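PDB 6W3Y: putative methyl-accepting chemotaxis signal transduction protein from Campylobacter jejuni, which probably senses small extracellular ligands such as amino acids through a PDC-type Cache sensor region and relays the signal to the chemotaxis machinery. Local coordinates for residues N77-Y82 / Y131-L136. Numbering follows the deposited sequence.
With ALA (alanine), chain C.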
loop_
_atom_site.group_PDB
_atom_site.type_symbol
_atom_site.label_atom_id
_atom_site.label_comp_id
_atom_site.label_asym_id
_atom_site.label_seq_id
_atom_site.Cartn_x
_atom_site.Cartn_y
_atom_site.Cartn_z
ATOM N N ASN A 77 -3.067 -11.635 10.003
ATOM C CA ASN A 77 -4.391 -11.034 10.056
ATOM C C ASN A 77 -4.737 -10.381 8.728
ATOM O O ASN A 77 -5.297 -9.297 8.678
ATOM C CB ASN A 77 -4.556 -10.085 11.258
ATOM C CG ASN A 77 -5.982 -9.681 11.469
ATOM O OD1 ASN A 77 -6.890 -10.459 11.229
ATOM N ND2 ASN A 77 -6.173 -8.455 11.921
ATOM N N ALA A 78 -4.506 -11.106 7.644
ATOM C CA ALA A 78 -4.962 -10.663 6.331
ATOM C C ALA A 78 -6.480 -10.795 6.229
ATOM O O ALA A 78 -7.101 -11.573 6.959
ATOM C CB ALA A 78 -4.304 -11.444 5.227
ATOM N N LEU A 79 -7.093 -10.087 5.282
ATOM C CA LEU A 79 -8.538 -10.186 5.088
ATOM C C LEU A 79 -8.907 -11.472 4.304
ATOM O O LEU A 79 -9.822 -12.206 4.672
ATOM C CB LEU A 79 -9.068 -8.955 4.383
ATOM C CG LEU A 79 -10.574 -8.813 4.379
ATOM C CD1 LEU A 79 -11.053 -8.534 5.829
ATOM C CD2 LEU A 79 -10.994 -7.676 3.449
ATOM N N ASN A 80 -8.183 -11.688 3.200
ATOM C CA ASN A 80 -8.386 -12.865 2.330
ATOM C C ASN A 80 -7.008 -13.345 1.874
ATOM O O ASN A 80 -6.146 -12.484 1.582
ATOM C CB ASN A 80 -9.236 -12.560 1.092
ATOM C CG ASN A 80 -10.580 -11.982 1.370
ATOM O OD1 ASN A 80 -11.435 -12.656 1.943
ATOM N ND2 ASN A 80 -10.788 -10.750 0.898
ATOM N N VAL A 81 -6.878 -14.641 1.675
ATOM C CA VAL A 81 -5.694 -15.212 1.049
ATOM C C VAL A 81 -6.230 -16.320 0.143
ATOM O O VAL A 81 -7.061 -17.125 0.570
ATOM C CB VAL A 81 -4.699 -15.776 2.100
ATOM C CG1 VAL A 81 -3.516 -16.439 1.410
ATOM C CG2 VAL A 81 -4.167 -14.661 3.004
ATOM N N TYR A 82 -5.793 -16.340 -1.127
ATOM C CA TYR A 82 -6.499 -17.149 -2.123
ATOM C C TYR A 82 -5.583 -17.537 -3.276
ATOM O O TYR A 82 -4.544 -16.916 -3.490
ATOM C CB TYR A 82 -7.784 -16.429 -2.593
ATOM C CG TYR A 82 -7.581 -14.988 -2.993
ATOM C CD1 TYR A 82 -7.690 -13.978 -2.036
ATOM C CD2 TYR A 82 -7.294 -14.580 -4.299
ATOM C CE1 TYR A 82 -7.489 -12.640 -2.380
ATOM C CE2 TYR A 82 -7.130 -13.256 -4.658
ATOM C CZ TYR A 82 -7.236 -12.270 -3.681
ATOM O OH TYR A 82 -7.069 -10.957 -4.043
ATOM N N TYR A 131 -8.753 -0.951 -3.657
ATOM C CA TYR A 131 -10.041 -1.151 -4.328
ATOM C C TYR A 131 -10.966 -1.918 -3.394
ATOM O O TYR A 131 -10.542 -2.485 -2.400
ATOM C CB TYR A 131 -9.886 -1.884 -5.681
ATOM C CG TYR A 131 -9.500 -3.332 -5.493
ATOM C CD1 TYR A 131 -8.180 -3.686 -5.259
ATOM C CD2 TYR A 131 -10.459 -4.339 -5.539
ATOM C CE1 TYR A 131 -7.831 -4.993 -5.021
ATOM C CE2 TYR A 131 -10.126 -5.652 -5.277
ATOM C CZ TYR A 131 -8.821 -5.979 -4.984
ATOM O OH TYR A 131 -8.507 -7.303 -4.745
ATOM N N LEU A 132 -12.260 -1.921 -3.746
ATOM C CA LEU A 132 -13.260 -2.593 -2.948
ATOM C C LEU A 132 -13.307 -4.084 -3.194
ATOM O O LEU A 132 -13.754 -4.531 -4.256
ATOM C CB LEU A 132 -14.613 -1.974 -3.237
ATOM C CG LEU A 132 -15.769 -2.400 -2.330
ATOM C CD1 LEU A 132 -15.518 -2.212 -0.850
ATOM C CD2 LEU A 132 -17.045 -1.660 -2.729
ATOM N N ASP A 133 -12.840 -4.867 -2.233
ATOM C CA ASP A 133 -12.870 -6.325 -2.340
ATOM C C ASP A 133 -14.299 -6.819 -2.384
ATOM O O ASP A 133 -15.114 -6.461 -1.534
ATOM C CB ASP A 133 -12.153 -6.930 -1.139
ATOM C CG ASP A 133 -12.538 -8.370 -0.889
ATOM O OD1 ASP A 133 -12.500 -9.166 -1.847
ATOM O OD2 ASP A 133 -12.874 -8.695 0.264
ATOM N N THR A 134 -14.597 -7.689 -3.354
ATOM C CA THR A 134 -15.942 -8.253 -3.528
ATOM C C THR A 134 -16.297 -9.311 -2.455
ATOM O O THR A 134 -17.483 -9.596 -2.226
ATOM C CB THR A 134 -16.128 -8.874 -4.947
ATOM O OG1 THR A 134 -15.271 -10.015 -5.087
ATOM C CG2 THR A 134 -15.786 -7.886 -6.044
ATOM N N VAL A 135 -15.300 -9.944 -1.837
ATOM C CA VAL A 135 -15.609 -11.048 -0.913
ATOM C C VAL A 135 -16.132 -10.516 0.440
ATOM O O VAL A 135 -17.247 -10.836 0.853
ATOM C CB VAL A 135 -14.373 -11.946 -0.703
ATOM C CG1 VAL A 135 -14.638 -12.979 0.360
ATOM C CG2 VAL A 135 -13.999 -12.613 -2.001
ATOM N N LEU A 136 -15.347 -9.633 1.053
ATOM C CA LEU A 136 -15.675 -9.104 2.385
ATOM C C LEU A 136 -15.980 -7.612 2.399
ATOM O O LEU A 136 -16.259 -7.046 3.440
ATOM C CB LEU A 136 -14.579 -9.468 3.379
ATOM C CG LEU A 136 -14.635 -10.912 3.884
ATOM C CD1 LEU A 136 -13.400 -11.219 4.704
ATOM C CD2 LEU A 136 -15.883 -11.192 4.719
HETATM N N ALA C . -10.207 -9.256 -3.453
HETATM C CA ALA C . -10.324 -10.166 -4.632
HETATM C C ALA C . -11.343 -9.596 -5.583
HETATM O O ALA C . -12.090 -8.662 -5.208
HETATM C CB ALA C . -10.758 -11.531 -4.181
HETATM O OXT ALA C . -11.333 -10.072 -6.753
#
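N80 and D133 come from opposite directions where strand 80-84 faces the loop that follows strand 126-132, their amide and carboxylate planes turned 65° apart. N80 ND2 donates to D133 OD2 (3.0 Å); the acceptor lies almost in the amide plane, but the N-H...O angle of 142° shows a bent bond, and ND2 stands 59° out of the carboxylate plane. L136 N reaches the same OD2 from the opposite face at 2.8 Å, so two donors grip this oxygen. V135 N donates to D133 OD1, closing an Asx turn; together the two backbone bonds fix the carboxylate's rotation. The main partner of N80 ND2 is D160, on strand 152-162. By contrast, N80 OD1 is buried without a polar partner, its neighbours being V135 CG1 and L136 CD1.

These residues form part of the lining of the alanine site in the first PDC sensor domain, a Cache fold. The ligand N donates to D133 OD1 (2.8 Å) and to Y131 OH (2.9 Å), while D160 also binds the ligand. Y82 lays one ring face over the ligand CB, with CZ 3.6 Å away; its hydroxyl bonds to D160, and that of Y131 to T142.

L79 and N80 are buried, whereas L136 and V135 are partly exposed, so solvent reaches their side. L79 CG and CD1 each lie 3.7 Å from L136 CD1, and that methyl also touches L79 O.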